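Local coordinates for ApRick protease (Rickettsia conorii, PDB 5C9F), which probably cleaves peptide bonds as a retropepsin-like aspartic endopeptidase, this chain being the protease domain of a longer, probably membrane-bound protein, at residues K74-L80 with N91-G97; G19-I23 with K33-D37. One frame throughout, in Å; residues are numbered along the deposited sequence.

Contact 1: K74-L80 with N91-G97; sequences KAAPITL and NIKGHVG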
ATOM      1  N   LYS A  74      -8.594 -41.568  -0.712  1.00 33.70           N
ATOM      2  CA  LYS A  74      -7.165 -41.583  -1.078  1.00 38.14           C
ATOM      3  C   LYS A  74      -6.804 -40.376  -1.976  1.00 40.18           C
ATOM      4  O   LYS A  74      -7.591 -39.951  -2.827  1.00 39.77           O
ATOM      5  CB  LYS A  74      -6.799 -42.918  -1.763  1.00 34.93           C
ATOM      6  CG  LYS A  74      -6.963 -44.117  -0.848  1.00 41.75           C
ATOM      7  CD  LYS A  74      -6.047 -44.010   0.345  1.00 58.11           C
ATOM      8  CE  LYS A  74      -4.594 -44.075   0.004  1.00 67.08           C
ATOM      9  NZ  LYS A  74      -4.189 -45.191  -0.870  1.00 70.34           N
ATOM     10  N   ALA A  75      -5.604 -39.851  -1.788  1.00 30.19           N
ATOM     11  CA  ALA A  75      -5.066 -38.783  -2.609  1.00 37.12           C
ATOM     12  C   ALA A  75      -3.547 -38.846  -2.813  1.00 37.47           C
ATOM     13  O   ALA A  75      -2.805 -39.397  -1.978  1.00 34.60           O
ATOM     14  CB  ALA A  75      -5.496 -37.418  -2.034  1.00 38.36           C
ATOM     15  N   ALA A  76      -3.087 -38.273  -3.917  1.00 36.83           N
ATOM     16  CA  ALA A  76      -1.661 -38.123  -4.208  1.00 32.85           C
ATOM     17  C   ALA A  76      -1.275 -36.696  -3.901  1.00 35.07           C
ATOM     18  O   ALA A  76      -1.890 -35.745  -4.416  1.00 31.75           O
ATOM     19  CB  ALA A  76      -1.355 -38.440  -5.670  1.00 33.64           C
ATOM     20  N   PRO A  77      -0.250 -36.510  -3.068  1.00 42.17           N
ATOM     21  CA  PRO A  77       0.232 -35.162  -2.794  1.00 34.72           C
ATOM     22  C   PRO A  77       0.982 -34.602  -3.979  1.00 37.69           C
ATOM     23  O   PRO A  77       1.653 -35.346  -4.652  1.00 32.68           O
ATOM     24  CB  PRO A  77       1.182 -35.363  -1.594  1.00 44.98           C
ATOM     25  CG  PRO A  77       1.575 -36.788  -1.658  1.00 44.57           C
ATOM     26  CD  PRO A  77       0.428 -37.527  -2.244  1.00 37.97           C
ATOM     27  N   ILE A  78       0.833 -33.299  -4.237  1.00 33.61           N
ATOM     28  CA  ILE A  78       1.548 -32.606  -5.289  1.00 32.51           C
ATOM     29  C   ILE A  78       1.990 -31.266  -4.760  1.00 28.76           C
ATOM     30  O   ILE A  78       1.493 -30.793  -3.746  1.00 36.55           O
ATOM     31  CB  ILE A  78       0.694 -32.417  -6.546  1.00 35.21           C
ATOM     32  CG1 ILE A  78      -0.621 -31.686  -6.197  1.00 39.35           C
ATOM     33  CG2 ILE A  78       0.384 -33.788  -7.210  1.00 35.09           C
ATOM     34  CD1 ILE A  78      -1.411 -31.245  -7.385  1.00 49.10           C
ATOM     35  N   THR A  79       2.884 -30.633  -5.502  1.00 37.02           N
ATOM     36  CA  THR A  79       3.285 -29.244  -5.259  1.00 38.40           C
ATOM     37  C   THR A  79       3.096 -28.412  -6.525  1.00 35.95           C
ATOM     38  O   THR A  79       3.446 -28.839  -7.593  1.00 35.40           O
ATOM     39  CB  THR A  79       4.751 -29.179  -4.821  1.00 50.17           C
ATOM     40  OG1 THR A  79       4.888 -29.945  -3.620  1.00 50.22           O
ATOM     41  CG2 THR A  79       5.168 -27.752  -4.568  1.00 48.21           C
ATOM     42  N   LEU A  80       2.436 -27.269  -6.379  1.00 32.98           N
ATOM     43  CA  LEU A  80       2.135 -26.416  -7.496  1.00 29.28           C
ATOM     44  C   LEU A  80       3.208 -25.315  -7.541  1.00 34.30           C
ATOM     45  O   LEU A  80       3.345 -24.516  -6.634  1.00 32.53           O
ATOM     46  CB  LEU A  80       0.760 -25.868  -7.361  1.00 27.57           C
ATOM     47  CG  LEU A  80      -0.367 -26.933  -7.346  1.00 34.72           C
ATOM     48  CD1 LEU A  80      -1.654 -26.271  -6.922  1.00 40.52           C
ATOM     49  CD2 LEU A  80      -0.570 -27.610  -8.666  1.00 32.30           C
ATOM     50  N   ASN A  91       5.260 -22.813  -4.851  1.00 46.83           N
ATOM     51  CA  ASN A  91       5.337 -24.148  -4.250  1.00 42.80           C
ATOM     52  C   ASN A  91       4.252 -24.398  -3.239  1.00 43.97           C
ATOM     53  O   ASN A  91       4.512 -24.605  -2.086  1.00 38.19           O
ATOM     54  CB  ASN A  91       6.709 -24.354  -3.638  1.00 54.30           C
ATOM     55  CG  ASN A  91       7.817 -24.181  -4.657  1.00 58.40           C
ATOM     56  OD1 ASN A  91       7.765 -24.741  -5.743  1.00 45.20           O
ATOM     57  ND2 ASN A  91       8.803 -23.364  -4.327  1.00 52.22           N
ATOM     58  N   ILE A  92       3.022 -24.360  -3.720  1.00 31.99           N
ATOM     59  CA  ILE A  92       1.848 -24.454  -2.944  1.00 32.13           C
ATOM     60  C   ILE A  92       1.430 -25.914  -2.919  1.00 32.50           C
ATOM     61  O   ILE A  92       1.389 -26.623  -3.931  1.00 31.20           O
ATOM     62  CB  ILE A  92       0.720 -23.614  -3.565  1.00 38.71           C
ATOM     63  CG1 ILE A  92       1.172 -22.146  -3.599  1.00 34.84           C
ATOM     64  CG2 ILE A  92      -0.627 -23.846  -2.839  1.00 37.05           C
ATOM     65  CD1 ILE A  92       1.606 -21.637  -2.229  1.00 32.27           C
ATOM     66  N   LYS A  93       1.111 -26.363  -1.719  1.00 30.19           N
ATOM     67  CA  LYS A  93       0.762 -27.779  -1.492  1.00 40.48           C
ATOM     68  C   LYS A  93      -0.615 -28.061  -2.028  1.00 37.22           C
ATOM     69  O   LYS A  93      -1.567 -27.295  -1.807  1.00 35.86           O
ATOM     70  CB  LYS A  93       0.773 -28.069   0.021  1.00 45.90           C
ATOM     71  CG  LYS A  93       1.337 -29.416   0.434  1.00 61.86           C
ATOM     72  CD  LYS A  93       0.859 -29.819   1.837  1.00 78.87           C
ATOM     73  CE  LYS A  93       1.315 -31.219   2.226  1.00 82.47           C
ATOM     74  NZ  LYS A  93       2.746 -31.251   2.643  1.00121.42           N
ATOM     75  N   GLY A  94      -0.760 -29.254  -2.600  1.00 28.14           N
ATOM     76  CA  GLY A  94      -2.068 -29.738  -3.009  1.00 31.01           C
ATOM     77  C   GLY A  94      -2.097 -31.229  -3.042  1.00 28.01           C
ATOM     78  O   GLY A  94      -1.126 -31.907  -2.685  1.00 27.78           O
ATOM     79  N   HIS A  95      -3.224 -31.774  -3.445  1.00 32.30           N
ATOM     80  CA  HIS A  95      -3.317 -33.178  -3.646  1.00 26.32           C
ATOM     81  C   HIS A  95      -4.394 -33.431  -4.676  1.00 29.01           C
ATOM     82  O   HIS A  95      -5.221 -32.570  -4.948  1.00 33.54           O
ATOM     83  CB  HIS A  95      -3.692 -33.911  -2.351  1.00 31.10           C
ATOM     84  CG  HIS A  95      -5.048 -33.534  -1.827  1.00 31.76           C
ATOM     85  ND1 HIS A  95      -5.217 -32.557  -0.884  1.00 34.31           N
ATOM     86  CD2 HIS A  95      -6.291 -34.033  -2.078  1.00 35.78           C
ATOM     87  CE1 HIS A  95      -6.503 -32.458  -0.573  1.00 29.69           C
ATOM     88  NE2 HIS A  95      -7.175 -33.334  -1.285  1.00 35.97           N
ATOM     89  N   VAL A  96      -4.320 -34.590  -5.304  1.00 30.39           N
ATOM     90  CA  VAL A  96      -5.364 -35.014  -6.246  1.00 27.85           C
ATOM     91  C   VAL A  96      -6.029 -36.293  -5.807  1.00 34.79           C
ATOM     92  O   VAL A  96      -5.353 -37.286  -5.489  1.00 32.53           O
ATOM     93  CB  VAL A  96      -4.890 -35.021  -7.719  1.00 38.80           C
ATOM     94  CG1 VAL A  96      -3.408 -35.134  -7.863  1.00 49.70           C
ATOM     95  CG2 VAL A  96      -5.659 -35.990  -8.556  1.00 45.98           C
ATOM     96  N   GLY A  97      -7.357 -36.242  -5.756  1.00 31.40           N
ATOM     97  CA  GLY A  97      -8.157 -37.367  -5.359  1.00 40.60           C
ATOM     98  C   GLY A  97      -8.356 -38.342  -6.543  1.00 47.08           C
ATOM     99  O   GLY A  97      -7.840 -38.130  -7.640  1.00 47.82           O
TER
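Ile78 and Gly94 pair at the middle of this antiparallel contact: Ile78 N donates a hydrogen bond to Gly94 O (2.9 Å) and Gly94 N one to Ile78 O (3.0 Å). The first is almost straight at its hydrogen (174°), yet the donor sits well above the carbonyl plane. Because Ile78 CG1 lies between its own backbone N and carbonyl carbon (chi1 56°), it rests on the bare backbone of Gly94, 3.5 Å from Gly94 C. Its other branch, CG2, meets Val96 CG1 at 4.1 Å, the two side chains crossing nearly at right angles. Pairs joined by two backbone hydrogen bonds flank this centre: Ala76 with Val96, and Leu80 with Ile92. On the other face, Pro77 faces His95 in a non-hydrogen-bonded pair, where the missing N-H costs nothing. The small Ala75 CB comes obliquely to His95 CD2 (3.5 Å); the imidazole stacks on Tyr66, its ND1 hydrogen-bonded to Asp42 OD2. Strand 43-45 runs parallel along the other edge of 91-97, Ile43 hydrogen-bonded through the backbone to Lys93 and His95; Leu45 touches Ile78. Asn91, a residue that tolerates positive phi, joins Ile92 opposite Leu80 in a G1 beta bulge, within a beta hairpin of the retropepsin-like fold.

Contact 2: G19-I23 with K33-D37; sequences GHFYI and KFMVD
Met35 reaches across to two aromatic rings of 19-23, His20 and Tyr22. With CG anti to its backbone N (chi1 -174°) the side chain extends past Tyr22, where Met35 CB lies 3.8 Å from Tyr22 CE1, and its sulfur arrives over one face of the imidazole, 3.8 Å from the His20 ring centroid. SD is set toward the rim of that ring, nearest His20 CG, and it meets the Tyr22 ring only obliquely. A long, polarisable thioether suits this double Met-aromatic role. Lys33 comes to the same phenol ring differently: its extended chain brings CE beside Tyr22 CB, and NZ stands over the ring face, 4.9 Å from the centroid, in a cation-pi contact. Tyr22 OH is hydrogen-bonded to Asp18 OD2, so the phenol offers its ring to lysine and methionine while its hydroxyl is held by the preceding loop.

These residues belong to a beta hairpin, and its second strand leads into Asp37, which opens the Asp-Thr-Gly signature of aspartic proteases; Asp37 OD1 makes a weak hydrogen bond to Gly39 N. Ile23 and Phe34 form the hydrogen-bonded pair: Ile23 N to Phe34 O and Phe34 N to Ile23 O are both 2.8 Å, and Val36 N bonds to Phe21 O at 2.9 Å. A water takes the N-H of Phe21 and donates to Val36 O, bridging the two segments where they diverge.

On the face turned from Tyr22, Ile23 and Val36 pack together, their beta-branched side chains compact and favourable to strand geometry: Ile23 CD1 meets Val36 CG2 at 3.6 Å, the two crossing obliquely, and Phe21 CB touches the same methyl more loosely at 4.1 Å. Leu124 and Leu126 of strand 123-131 cover this apolar group, and Ile23 also packs on Met1 of the second subunit.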
ATOM      1  N   GLY A  19     -24.512 -20.189  -3.254  1.00 30.10           N
ATOM      2  CA  GLY A  19     -24.043 -20.059  -1.877  1.00 34.88           C
ATOM      3  C   GLY A  19     -22.539 -20.114  -1.683  1.00 39.30           C
ATOM      4  O   GLY A  19     -22.079 -19.834  -0.582  1.00 35.41           O
ATOM      5  N   HIS A  20     -21.781 -20.417  -2.753  1.00 32.69           N
ATOM      6  CA  HIS A  20     -20.323 -20.570  -2.698  1.00 30.71           C
ATOM      7  C   HIS A  20     -19.569 -19.415  -3.342  1.00 34.11           C
ATOM      8  O   HIS A  20     -20.127 -18.647  -4.086  1.00 30.37           O
ATOM      9  CB  HIS A  20     -19.906 -21.856  -3.358  1.00 41.63           C
ATOM     10  CG  HIS A  20     -20.534 -23.068  -2.761  1.00 43.22           C
ATOM     11  ND1 HIS A  20     -20.350 -23.423  -1.445  1.00 50.77           N
ATOM     12  CD2 HIS A  20     -21.384 -23.989  -3.289  1.00 55.52           C
ATOM     13  CE1 HIS A  20     -21.033 -24.531  -1.193  1.00 66.53           C
ATOM     14  NE2 HIS A  20     -21.671 -24.891  -2.292  1.00 56.42           N
ATOM     15  N   PHE A  21     -18.319 -19.232  -2.917  1.00 26.79           N
ATOM     16  CA  PHE A  21     -17.444 -18.324  -3.554  1.00 26.42           C
ATOM     17  C   PHE A  21     -16.524 -19.088  -4.484  1.00 27.10           C
ATOM     18  O   PHE A  21     -15.965 -20.160  -4.101  1.00 28.88           O
ATOM     19  CB  PHE A  21     -16.568 -17.560  -2.536  1.00 23.27           C
ATOM     20  CG  PHE A  21     -17.321 -16.676  -1.627  1.00 26.81           C
ATOM     21  CD1 PHE A  21     -17.719 -15.412  -2.039  1.00 24.75           C
ATOM     22  CD2 PHE A  21     -17.634 -17.089  -0.348  1.00 30.97           C
ATOM     23  CE1 PHE A  21     -18.419 -14.598  -1.193  1.00 33.76           C
ATOM     24  CE2 PHE A  21     -18.341 -16.267   0.515  1.00 39.25           C
ATOM     25  CZ  PHE A  21     -18.728 -15.022   0.089  1.00 30.94           C
ATOM     26  N   TYR A  22     -16.361 -18.568  -5.702  1.00 30.32           N
ATOM     27  CA  TYR A  22     -15.428 -19.143  -6.642  1.00 23.79           C
ATOM     28  C   TYR A  22     -14.366 -18.134  -6.999  1.00 36.25           C
ATOM     29  O   TYR A  22     -14.635 -16.945  -7.084  1.00 29.07           O
ATOM     30  CB  TYR A  22     -16.169 -19.634  -7.923  1.00 35.40           C
ATOM     31  CG  TYR A  22     -17.238 -20.669  -7.636  1.00 37.40           C
ATOM     32  CD1 TYR A  22     -16.935 -22.027  -7.582  1.00 30.46           C
ATOM     33  CD2 TYR A  22     -18.500 -20.301  -7.332  1.00 37.25           C
ATOM     34  CE1 TYR A  22     -17.895 -22.976  -7.273  1.00 34.47           C
ATOM     35  CE2 TYR A  22     -19.473 -21.265  -7.032  1.00 37.82           C
ATOM     36  CZ  TYR A  22     -19.148 -22.589  -7.009  1.00 42.21           C
ATOM     37  OH  TYR A  22     -20.083 -23.533  -6.734  1.00 39.08           O
ATOM     38  N   ILE A  23     -13.161 -18.642  -7.272  1.00 29.84           N
ATOM     39  CA  ILE A  23     -12.035 -17.800  -7.676  1.00 29.24           C
ATOM     40  C   ILE A  23     -11.238 -18.487  -8.779  1.00 26.09           C
ATOM     41  O   ILE A  23     -10.973 -19.674  -8.698  1.00 26.93           O
ATOM     42  CB  ILE A  23     -10.966 -17.609  -6.569  1.00 40.58           C
ATOM     43  CG1 ILE A  23     -11.559 -17.199  -5.254  1.00 50.27           C
ATOM     44  CG2 ILE A  23      -9.993 -16.540  -7.028  1.00 48.59           C
ATOM     45  CD1 ILE A  23     -10.488 -17.206  -4.170  1.00 45.52           C
ATOM     46  N   LYS A  33     -10.453 -22.863 -12.099  1.00 36.00           N
ATOM     47  CA  LYS A  33     -11.529 -22.391 -11.265  1.00 34.62           C
ATOM     48  C   LYS A  33     -11.575 -23.163  -9.968  1.00 36.51           C
ATOM     49  O   LYS A  33     -11.652 -24.374  -9.957  1.00 35.21           O
ATOM     50  CB  LYS A  33     -12.854 -22.533 -11.997  1.00 40.71           C
ATOM     51  CG  LYS A  33     -13.968 -21.781 -11.279  1.00 54.79           C
ATOM     52  CD  LYS A  33     -15.300 -22.037 -11.953  1.00 62.85           C
ATOM     53  CE  LYS A  33     -16.300 -20.952 -11.625  1.00 58.83           C
ATOM     54  NZ  LYS A  33     -17.645 -21.296 -12.161  1.00 86.98           N
ATOM     55  N   PHE A  34     -11.492 -22.448  -8.857  1.00 32.17           N
ATOM     56  CA  PHE A  34     -11.577 -23.047  -7.529  1.00 29.36           C
ATOM     57  C   PHE A  34     -12.807 -22.608  -6.811  1.00 29.55           C
ATOM     58  O   PHE A  34     -13.271 -21.461  -6.981  1.00 32.75           O
ATOM     59  CB  PHE A  34     -10.407 -22.577  -6.665  1.00 26.31           C
ATOM     60  CG  PHE A  34      -9.109 -23.124  -7.086  1.00 27.54           C
ATOM     61  CD1 PHE A  34      -8.755 -24.405  -6.730  1.00 24.07           C
ATOM     62  CD2 PHE A  34      -8.246 -22.387  -7.889  1.00 41.57           C
ATOM     63  CE1 PHE A  34      -7.545 -24.956  -7.183  1.00 30.86           C
ATOM     64  CE2 PHE A  34      -7.020 -22.906  -8.303  1.00 48.33           C
ATOM     65  CZ  PHE A  34      -6.667 -24.192  -7.957  1.00 40.02           C
ATOM     66  N   MET A  35     -13.359 -23.508  -6.013  1.00 27.38           N
ATOM     67  CA  MET A  35     -14.310 -23.150  -4.994  1.00 34.07           C
ATOM     68  C   MET A  35     -13.548 -22.911  -3.690  1.00 30.82           C
ATOM     69  O   MET A  35     -12.698 -23.718  -3.314  1.00 31.46           O
ATOM     70  CB  MET A  35     -15.322 -24.265  -4.806  1.00 33.34           C
ATOM     71  CG  MET A  35     -16.461 -23.902  -3.842  1.00 49.18           C
ATOM     72  SD  MET A  35     -17.754 -25.170  -3.798  1.00 55.32           S
ATOM     73  CE  MET A  35     -17.004 -26.304  -2.692  1.00 57.61           C
ATOM     74  N   VAL A  36     -13.829 -21.796  -3.033  1.00 28.42           N
ATOM     75  CA  VAL A  36     -13.268 -21.523  -1.684  1.00 31.24           C
ATOM     76  C   VAL A  36     -13.922 -22.445  -0.631  1.00 44.65           C
ATOM     77  O   VAL A  36     -15.139 -22.608  -0.617  1.00 32.06           O
ATOM     78  CB  VAL A  36     -13.505 -20.069  -1.288  1.00 42.74           C
ATOM     79  CG1 VAL A  36     -13.022 -19.817   0.153  1.00 38.53           C
ATOM     80  CG2 VAL A  36     -12.802 -19.171  -2.285  1.00 31.99           C
ATOM     81  N   ASP A  37     -13.092 -23.134   0.151  1.00 32.93           N
ATOM     82  CA  ASP A  37     -13.550 -24.065   1.211  1.00 31.95           C
ATOM     83  C   ASP A  37     -12.693 -23.845   2.444  1.00 40.69           C
ATOM     84  O   ASP A  37     -11.523 -24.252   2.453  1.00 33.38           O
ATOM     85  CB  ASP A  37     -13.408 -25.502   0.727  1.00 41.48           C
ATOM     86  CG  ASP A  37     -14.083 -26.503   1.654  1.00 62.14           C
ATOM     87  OD1 ASP A  37     -14.522 -26.108   2.753  1.00 47.26           O
ATOM     88  OD2 ASP A  37     -14.180 -27.701   1.283  1.00 49.33           O
TER
HETATM   89  O   HOH W   1     -17.453 -21.046  -0.841  1.00 37.62           O

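From the N terminus, strand 2-14 leads through a loop into contact 2, where 19-23 meets 33-37 and closes the hairpin of strands 22-27 and 30-36. The chain then passes strand 43-45, helix 47-52 and strand 64-68 before contact 1 closes the hairpin of strands 71-84 and 88-97. The two loops follow in series, neither nested nor crossed. Their centres lie about 18 Å apart on opposite sides of the chain's centre, yet strands 22-27 and 71-84 are antiparallel neighbours in one mixed sheet. Within that sheet contact 1 borders strand 43-45 and contact 2 strand 104-106, while side chains of contact 2 also pack on strand 123-131 of the three-stranded sheet.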